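Local coordinates for protein phosphoserine phosphatase (Homo sapiens, PDB 6HYY) that hydrolyses O-phosphoserine to serine and inorganic phosphate, probably through the magnesium-dependent aspartate chemistry of the haloacid dehalogenase-like hydrolases, at residues P185-I197 with V201-L215. Numbering follows the deposited sequence.
Sequences PADAFIGFGGNVI and VKDNAKWYITDFVEL
Ile209 O accepts the shortest direct bond between the two segments, from Gly193 N at 2.8 Å and in the carbonyl plane, and also meets the CA of Phe192. The bond belongs to a right-handed beta-alpha-beta crossover at the margin of the Rossmann-like sheet of the haloacid dehalogenase fold: strand 188-192, bonded on its other flank to strand 170-174, takes strand 207-209 as a parallel edge. Gly191 completes the ladder, its N donating to Trp207 O (3.0 Å) and its O accepting from Ile209 N (2.9 Å). Next to Trp207, a water bridges the strands, donating to Phe189 O and accepting from Trp207 N. Because Gly191 has no side chain, where a CB would clash with Tyr208 CD1, the Tyr208 ring can lie against the strand, with Gly191 O over one face and Lys202 CA 3.6 Å above the ring plane. The Tyr208 hydroxyl rests on Gly193 CA and Ile197 CG2 and bonds a second water, which also lies 3.1 Å from Phe192 O. With an alanine in place of Tyr208, this water would probably lose its hydroxyl partner and the Gly191 and Gly193 backbone the ring that packs on it. On the other side of the sheet, Ile190 CG1 packs on Trp207 CB, while Phe192 CG stands anti to its own N (chi1 -179°), carrying the ring to Phe212 in an offset stack, planes 7° apart. Phe212 CZ sits 3.5 Å above the centre of the Phe192 ring, and Gly194 N lies 3.4 Å above the opposite face, toward its rim.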
ATOM      1  N   PRO A 185       5.114  11.221  10.100  1.00 23.75           N
ATOM      2  CA  PRO A 185       6.307  11.976   9.688  1.00 22.94           C
ATOM      3  C   PRO A 185       6.390  12.386   8.219  1.00 21.61           C
ATOM      4  O   PRO A 185       7.320  13.118   7.860  1.00 23.69           O
ATOM      5  CB  PRO A 185       7.450  11.011  10.020  1.00 25.78           C
ATOM      6  CG  PRO A 185       6.831   9.662   9.871  1.00 27.67           C
ATOM      7  CD  PRO A 185       5.431   9.805  10.369  1.00 25.85           C
ATOM      8  N   ALA A 186       5.477  11.922   7.361  1.00 21.24           N
ATOM      9  CA  ALA A 186       5.515  12.436   6.002  1.00 19.77           C
ATOM     10  C   ALA A 186       5.274  13.946   6.032  1.00 21.31           C
ATOM     11  O   ALA A 186       4.695  14.483   6.980  1.00 21.99           O
ATOM     12  CB  ALA A 186       4.468  11.746   5.120  1.00 21.98           C
ATOM     13  N   ASP A 187       5.746  14.635   4.995  1.00 19.61           N
ATOM     14  CA  ASP A 187       5.624  16.086   4.953  1.00 21.23           C
ATOM     15  C   ASP A 187       4.281  16.547   4.401  1.00 25.26           C
ATOM     16  O   ASP A 187       3.853  17.672   4.691  1.00 26.57           O
ATOM     17  CB  ASP A 187       6.785  16.664   4.149  1.00 23.54           C
ATOM     18  CG  ASP A 187       8.114  16.306   4.758  1.00 26.88           C
ATOM     19  OD1 ASP A 187       8.368  16.718   5.924  1.00 28.53           O
ATOM     20  OD2 ASP A 187       8.888  15.574   4.122  1.00 24.53           O
ATOM     21  N   ALA A 188       3.587  15.695   3.647  1.00 22.31           N
ATOM     22  CA  ALA A 188       2.253  16.010   3.165  1.00 22.14           C
ATOM     23  C   ALA A 188       1.535  14.697   2.908  1.00 19.43           C
ATOM     24  O   ALA A 188       2.157  13.638   2.798  1.00 19.30           O
ATOM     25  CB  ALA A 188       2.283  16.858   1.889  1.00 22.67           C
ATOM     26  N   PHE A 189       0.212  14.786   2.837  1.00 20.35           N
ATOM     27  CA  PHE A 189      -0.634  13.641   2.548  1.00 21.18           C
ATOM     28  C   PHE A 189      -1.624  14.015   1.454  1.00 22.46           C
ATOM     29  O   PHE A 189      -2.237  15.092   1.492  1.00 24.58           O
ATOM     30  CB  PHE A 189      -1.370  13.170   3.812  1.00 19.90           C
ATOM     31  CG  PHE A 189      -2.479  12.182   3.532  1.00 19.15           C
ATOM     32  CD1 PHE A 189      -2.194  10.870   3.156  1.00 20.30           C
ATOM     33  CD2 PHE A 189      -3.801  12.575   3.634  1.00 23.73           C
ATOM     34  CE1 PHE A 189      -3.223   9.965   2.877  1.00 20.15           C
ATOM     35  CE2 PHE A 189      -4.836  11.672   3.364  1.00 21.67           C
ATOM     36  CZ  PHE A 189      -4.537  10.372   3.014  1.00 20.90           C
ATOM     37  N   ILE A 190      -1.790  13.122   0.478  1.00 19.50           N
ATOM     38  CA  ILE A 190      -2.847  13.243  -0.516  1.00 20.80           C
ATOM     39  C   ILE A 190      -3.749  12.023  -0.393  1.00 18.71           C
ATOM     40  O   ILE A 190      -3.304  10.891  -0.610  1.00 19.86           O
ATOM     41  CB  ILE A 190      -2.295  13.362  -1.941  1.00 19.54           C
ATOM     42  CG1 ILE A 190      -1.311  14.535  -2.034  1.00 22.77           C
ATOM     43  CG2 ILE A 190      -3.460  13.541  -2.906  1.00 22.25           C
ATOM     44  CD1 ILE A 190      -0.579  14.626  -3.374  1.00 25.34           C
ATOM     45  N   GLY A 191      -5.022  12.253  -0.064  1.00 20.59           N
ATOM     46  CA  GLY A 191      -5.978  11.161  -0.020  1.00 18.45           C
ATOM     47  C   GLY A 191      -6.446  10.768  -1.405  1.00 19.05           C
ATOM     48  O   GLY A 191      -6.473  11.580  -2.330  1.00 20.79           O
ATOM     49  N   PHE A 192      -6.777   9.488  -1.553  1.00 19.09           N
ATOM     50  CA  PHE A 192      -7.149   8.938  -2.857  1.00 18.93           C
ATOM     51  C   PHE A 192      -8.466   8.182  -2.779  1.00 21.04           C
ATOM     52  O   PHE A 192      -8.571   7.190  -2.051  1.00 20.85           O
ATOM     53  CB  PHE A 192      -6.053   8.014  -3.391  1.00 21.84           C
ATOM     54  CG  PHE A 192      -6.383   7.456  -4.740  1.00 19.77           C
ATOM     55  CD1 PHE A 192      -6.322   8.269  -5.868  1.00 21.20           C
ATOM     56  CD2 PHE A 192      -6.772   6.143  -4.879  1.00 20.32           C
ATOM     57  CE1 PHE A 192      -6.645   7.789  -7.105  1.00 22.12           C
ATOM     58  CE2 PHE A 192      -7.115   5.644  -6.145  1.00 19.12           C
ATOM     59  CZ  PHE A 192      -7.043   6.467  -7.246  1.00 20.12           C
ATOM     60  N   GLY A 193      -9.426   8.591  -3.605  1.00 21.98           N
ATOM     61  CA  GLY A 193     -10.744   7.977  -3.570  1.00 22.35           C
ATOM     62  C   GLY A 193     -11.182   7.361  -4.887  1.00 25.92           C
ATOM     63  O   GLY A 193     -12.380   7.169  -5.123  1.00 25.90           O
ATOM     64  N   GLY A 194     -10.227   7.027  -5.754  1.00 22.32           N
ATOM     65  CA  GLY A 194     -10.585   6.490  -7.062  1.00 23.23           C
ATOM     66  C   GLY A 194     -11.218   5.116  -7.021  1.00 28.41           C
ATOM     67  O   GLY A 194     -11.966   4.740  -7.936  1.00 28.36           O
ATOM     68  N   ASN A 195     -10.932   4.334  -5.983  1.00 21.66           N
ATOM     69  CA  ASN A 195     -11.502   2.999  -5.871  1.00 20.85           C
ATOM     70  C   ASN A 195     -12.679   2.965  -4.905  1.00 25.88           C
ATOM     71  O   ASN A 195     -13.781   2.542  -5.271  1.00 33.66           O
ATOM     72  CB  ASN A 195     -10.422   1.992  -5.472  1.00 21.99           C
ATOM     73  CG  ASN A 195      -9.454   1.739  -6.609  1.00 24.42           C
ATOM     74  OD1 ASN A 195      -9.872   1.429  -7.730  1.00 25.66           O
ATOM     75  ND2 ASN A 195      -8.166   1.911  -6.348  1.00 21.38           N
ATOM     76  N   VAL A 196     -12.467   3.378  -3.669  1.00 23.87           N
ATOM     77  CA  VAL A 196     -13.560   3.557  -2.719  1.00 25.15           C
ATOM     78  C   VAL A 196     -13.241   4.806  -1.920  1.00 26.00           C
ATOM     79  O   VAL A 196     -12.086   5.039  -1.543  1.00 28.68           O
ATOM     80  CB  VAL A 196     -13.754   2.322  -1.814  1.00 30.62           C
ATOM     81  CG1 VAL A 196     -14.771   2.613  -0.702  1.00 30.80           C
ATOM     82  CG2 VAL A 196     -14.206   1.117  -2.630  1.00 35.94           C
ATOM     83  N   ILE A 197     -14.228   5.663  -1.751  1.00 20.01           N
ATOM     84  CA  ILE A 197     -14.033   6.899  -1.020  1.00 18.54           C
ATOM     85  C   ILE A 197     -14.242   6.601   0.450  1.00 22.81           C
ATOM     86  O   ILE A 197     -15.321   6.171   0.854  1.00 24.70           O
ATOM     87  CB  ILE A 197     -15.011   7.981  -1.501  1.00 22.01           C
ATOM     88  CG1 ILE A 197     -14.669   8.385  -2.942  1.00 23.59           C
ATOM     89  CG2 ILE A 197     -15.027   9.155  -0.523  1.00 22.36           C
ATOM     90  CD1 ILE A 197     -15.699   9.288  -3.596  1.00 32.62           C
ATOM     91  N   VAL A 201     -11.660  10.377   5.422  1.00 22.23           N
ATOM     92  CA  VAL A 201     -10.436  10.920   4.825  1.00 23.76           C
ATOM     93  C   VAL A 201     -10.765  12.100   3.917  1.00 28.20           C
ATOM     94  O   VAL A 201     -10.110  13.149   3.975  1.00 32.40           O
ATOM     95  CB  VAL A 201      -9.658   9.821   4.074  1.00 27.72           C
ATOM     96  CG1 VAL A 201      -8.394  10.397   3.431  1.00 25.87           C
ATOM     97  CG2 VAL A 201      -9.304   8.687   5.014  1.00 26.70           C
ATOM     98  N   LYS A 202     -11.788  11.952   3.073  1.00 25.04           N
ATOM     99  CA  LYS A 202     -12.188  13.029   2.174  1.00 23.93           C
ATOM    100  C   LYS A 202     -12.580  14.286   2.944  1.00 31.95           C
ATOM    101  O   LYS A 202     -12.282  15.404   2.515  1.00 32.61           O
ATOM    102  CB  LYS A 202     -13.341  12.556   1.286  1.00 26.52           C
ATOM    103  CG  LYS A 202     -13.838  13.602   0.300  1.00 32.14           C
ATOM    104  CD  LYS A 202     -14.894  13.045  -0.634  1.00 35.52           C
ATOM    105  CE  LYS A 202     -15.494  14.154  -1.488  1.00 43.41           C
ATOM    106  NZ  LYS A 202     -16.770  13.744  -2.145  1.00 48.32           N
ATOM    107  N   ASP A 203     -13.242  14.123   4.091  1.00 28.16           N
ATOM    108  CA  ASP A 203     -13.707  15.286   4.836  1.00 32.86           C
ATOM    109  C   ASP A 203     -12.585  16.026   5.553  1.00 36.50           C
ATOM    110  O   ASP A 203     -12.735  17.219   5.841  1.00 39.41           O
ATOM    111  CB  ASP A 203     -14.764  14.872   5.862  1.00 28.97           C
ATOM    112  CG  ASP A 203     -16.095  14.528   5.234  1.00 34.29           C
ATOM    113  OD1 ASP A 203     -16.314  14.826   4.040  1.00 36.90           O
ATOM    114  OD2 ASP A 203     -16.942  13.949   5.949  1.00 37.70           O
ATOM    115  N   ASN A 204     -11.473  15.358   5.865  1.00 28.30           N
ATOM    116  CA  ASN A 204     -10.460  15.955   6.725  1.00 32.27           C
ATOM    117  C   ASN A 204      -9.101  16.163   6.076  1.00 33.58           C
ATOM    118  O   ASN A 204      -8.265  16.868   6.653  1.00 35.90           O
ATOM    119  CB  ASN A 204     -10.281  15.108   7.989  1.00 35.06           C
ATOM    120  CG  ASN A 204     -11.483  15.181   8.896  1.00 38.77           C
ATOM    121  OD1 ASN A 204     -11.587  16.083   9.723  1.00 42.97           O
ATOM    122  ND2 ASN A 204     -12.417  14.249   8.725  1.00 38.56           N
ATOM    123  N   ALA A 205      -8.844  15.575   4.919  1.00 27.41           N
ATOM    124  CA  ALA A 205      -7.562  15.749   4.256  1.00 26.70           C
ATOM    125  C   ALA A 205      -7.495  17.110   3.572  1.00 27.80           C
ATOM    126  O   ALA A 205      -8.456  17.553   2.937  1.00 31.88           O
ATOM    127  CB  ALA A 205      -7.337  14.636   3.230  1.00 28.94           C
ATOM    128  N   LYS A 206      -6.343  17.777   3.695  1.00 28.51           N
ATOM    129  CA  LYS A 206      -6.159  19.024   2.958  1.00 32.50           C
ATOM    130  C   LYS A 206      -6.214  18.772   1.460  1.00 31.47           C
ATOM    131  O   LYS A 206      -6.834  19.537   0.712  1.00 33.31           O
ATOM    132  CB  LYS A 206      -4.832  19.682   3.340  1.00 31.96           C
ATOM    133  CG  LYS A 206      -4.644  19.928   4.831  1.00 43.52           C
ATOM    134  CD  LYS A 206      -3.205  20.343   5.139  1.00 48.88           C
ATOM    135  CE  LYS A 206      -2.998  20.603   6.624  1.00 49.68           C
ATOM    136  NZ  LYS A 206      -3.547  19.502   7.465  1.00 52.00           N
ATOM    137  N   TRP A 207      -5.610  17.677   1.013  1.00 27.10           N
ATOM    138  CA  TRP A 207      -5.498  17.338  -0.397  1.00 25.53           C
ATOM    139  C   TRP A 207      -6.186  16.005  -0.631  1.00 23.78           C
ATOM    140  O   TRP A 207      -5.951  15.050   0.113  1.00 24.54           O
ATOM    141  CB  TRP A 207      -4.029  17.246  -0.828  1.00 27.58           C
ATOM    142  CG  TRP A 207      -3.195  18.408  -0.388  1.00 28.53           C
ATOM    143  CD1 TRP A 207      -2.297  18.435   0.640  1.00 30.95           C
ATOM    144  CD2 TRP A 207      -3.179  19.714  -0.971  1.00 32.77           C
ATOM    145  NE1 TRP A 207      -1.715  19.680   0.729  1.00 36.07           N
ATOM    146  CE2 TRP A 207      -2.244  20.484  -0.247  1.00 35.75           C
ATOM    147  CE3 TRP A 207      -3.871  20.309  -2.027  1.00 34.29           C
ATOM    148  CZ2 TRP A 207      -1.981  21.819  -0.551  1.00 37.21           C
ATOM    149  CZ3 TRP A 207      -3.603  21.637  -2.330  1.00 40.02           C
ATOM    150  CH2 TRP A 207      -2.670  22.373  -1.594  1.00 40.56           C
ATOM    151  N   TYR A 208      -7.041  15.946  -1.651  1.00 25.85           N
ATOM    152  CA  TYR A 208      -7.795  14.727  -1.925  1.00 26.90           C
ATOM    153  C   TYR A 208      -8.097  14.661  -3.413  1.00 29.66           C
ATOM    154  O   TYR A 208      -8.534  15.660  -3.995  1.00 32.70           O
ATOM    155  CB  TYR A 208      -9.102  14.685  -1.127  1.00 25.92           C
ATOM    156  CG  TYR A 208      -9.735  13.309  -1.063  1.00 23.67           C
ATOM    157  CD1 TYR A 208      -9.337  12.376  -0.101  1.00 22.50           C
ATOM    158  CD2 TYR A 208     -10.729  12.943  -1.958  1.00 26.98           C
ATOM    159  CE1 TYR A 208      -9.915  11.124  -0.033  1.00 23.76           C
ATOM    160  CE2 TYR A 208     -11.307  11.687  -1.908  1.00 23.66           C
ATOM    161  CZ  TYR A 208     -10.906  10.778  -0.948  1.00 23.37           C
ATOM    162  OH  TYR A 208     -11.483   9.527  -0.882  1.00 24.50           O
ATOM    163  N   ILE A 209      -7.860  13.496  -4.022  1.00 24.45           N
ATOM    164  CA  ILE A 209      -8.145  13.278  -5.436  1.00 26.44           C
ATOM    165  C   ILE A 209      -8.912  11.972  -5.611  1.00 24.47           C
ATOM    166  O   ILE A 209      -8.840  11.065  -4.785  1.00 24.24           O
ATOM    167  CB  ILE A 209      -6.862  13.250  -6.289  1.00 24.69           C
ATOM    168  CG1 ILE A 209      -5.995  12.052  -5.895  1.00 26.67           C
ATOM    169  CG2 ILE A 209      -6.082  14.557  -6.132  1.00 27.34           C
ATOM    170  CD1 ILE A 209      -4.771  11.864  -6.786  1.00 30.25           C
ATOM    171  N   THR A 210      -9.664  11.881  -6.713  1.00 29.20           N
ATOM    172  CA  THR A 210     -10.366  10.650  -7.055  1.00 30.27           C
ATOM    173  C   THR A 210      -9.887  10.038  -8.360  1.00 32.41           C
ATOM    174  O   THR A 210     -10.435   9.017  -8.791  1.00 37.38           O
ATOM    175  CB  THR A 210     -11.885  10.877  -7.143  1.00 32.74           C
ATOM    176  OG1 THR A 210     -12.155  12.025  -7.957  1.00 36.50           O
ATOM    177  CG2 THR A 210     -12.480  11.083  -5.757  1.00 33.84           C
ATOM    178  N   ASP A 211      -8.894  10.630  -9.009  1.00 26.97           N
ATOM    179  CA  ASP A 211      -8.359  10.062 -10.236  1.00 33.35           C
ATOM    180  C   ASP A 211      -6.907  10.496 -10.340  1.00 35.65           C
ATOM    181  O   ASP A 211      -6.598  11.680 -10.171  1.00 36.59           O
ATOM    182  CB  ASP A 211      -9.171  10.519 -11.453  1.00 37.01           C
ATOM    183  CG  ASP A 211      -8.914   9.670 -12.687  1.00 40.97           C
ATOM    184  OD1 ASP A 211      -7.733   9.383 -12.985  1.00 46.32           O
ATOM    185  OD2 ASP A 211      -9.897   9.285 -13.358  1.00 49.21           O
ATOM    186  N   PHE A 212      -6.013   9.538 -10.589  1.00 29.71           N
ATOM    187  CA  PHE A 212      -4.600   9.872 -10.655  1.00 31.56           C
ATOM    188  C   PHE A 212      -4.293  10.871 -11.772  1.00 42.27           C
ATOM    189  O   PHE A 212      -3.248  11.527 -11.721  1.00 43.58           O
ATOM    190  CB  PHE A 212      -3.774   8.589 -10.798  1.00 30.52           C
ATOM    191  CG  PHE A 212      -3.610   7.822  -9.498  1.00 22.79           C
ATOM    192  CD1 PHE A 212      -3.137   8.456  -8.346  1.00 24.87           C
ATOM    193  CD2 PHE A 212      -3.941   6.480  -9.425  1.00 21.09           C
ATOM    194  CE1 PHE A 212      -2.996   7.743  -7.157  1.00 22.26           C
ATOM    195  CE2 PHE A 212      -3.795   5.760  -8.244  1.00 20.94           C
ATOM    196  CZ  PHE A 212      -3.325   6.390  -7.105  1.00 21.77           C
ATOM    197  N   VAL A 213      -5.203  11.045 -12.739  1.00 43.67           N
ATOM    198  CA  VAL A 213      -5.021  12.066 -13.774  1.00 48.28           C
ATOM    199  C   VAL A 213      -4.835  13.450 -13.162  1.00 50.19           C
ATOM    200  O   VAL A 213      -4.136  14.296 -13.731  1.00 52.15           O
ATOM    201  CB  VAL A 213      -6.205  12.084 -14.770  1.00 42.34           C
ATOM    202  CG1 VAL A 213      -6.264  10.804 -15.589  1.00 51.80           C
ATOM    203  CG2 VAL A 213      -7.519  12.372 -14.063  1.00 41.82           C
ATOM    204  N   GLU A 214      -5.464  13.717 -12.013  1.00 39.62           N
ATOM    205  CA  GLU A 214      -5.406  15.064 -11.451  1.00 44.24           C
ATOM    206  C   GLU A 214      -3.979  15.483 -11.135  1.00 48.87           C
ATOM    207  O   GLU A 214      -3.645  16.669 -11.237  1.00 50.90           O
ATOM    208  CB  GLU A 214      -6.277  15.157 -10.202  1.00 41.62           C
ATOM    209  CG  GLU A 214      -7.727  14.816 -10.459  1.00 43.27           C
ATOM    210  CD  GLU A 214      -8.530  14.765  -9.183  1.00 41.89           C
ATOM    211  OE1 GLU A 214      -8.420  15.721  -8.389  1.00 48.45           O
ATOM    212  OE2 GLU A 214      -9.254  13.769  -8.965  1.00 34.65           O
ATOM    213  N   LEU A 215      -3.127  14.537 -10.748  1.00 47.32           N
ATOM    214  CA  LEU A 215      -1.710  14.846 -10.604  1.00 50.23           C
ATOM    215  C   LEU A 215      -0.998  14.876 -11.946  1.00 53.28           C
ATOM    216  O   LEU A 215       0.055  15.514 -12.062  1.00 57.32           O
ATOM    217  CB  LEU A 215      -1.052  13.828  -9.671  1.00 44.81           C
ATOM    218  CG  LEU A 215      -1.764  13.737  -8.327  1.00 39.90           C
ATOM    219  CD1 LEU A 215      -1.210  12.602  -7.485  1.00 35.69           C
ATOM    220  CD2 LEU A 215      -1.639  15.068  -7.595  1.00 42.42           C
TER
HETATM  221  O   HOH W   1      -3.814  16.351   3.117  1.00 31.19           O
HETATM  222  O   HOH W   2     -10.475   7.471   0.344  1.00 21.85           O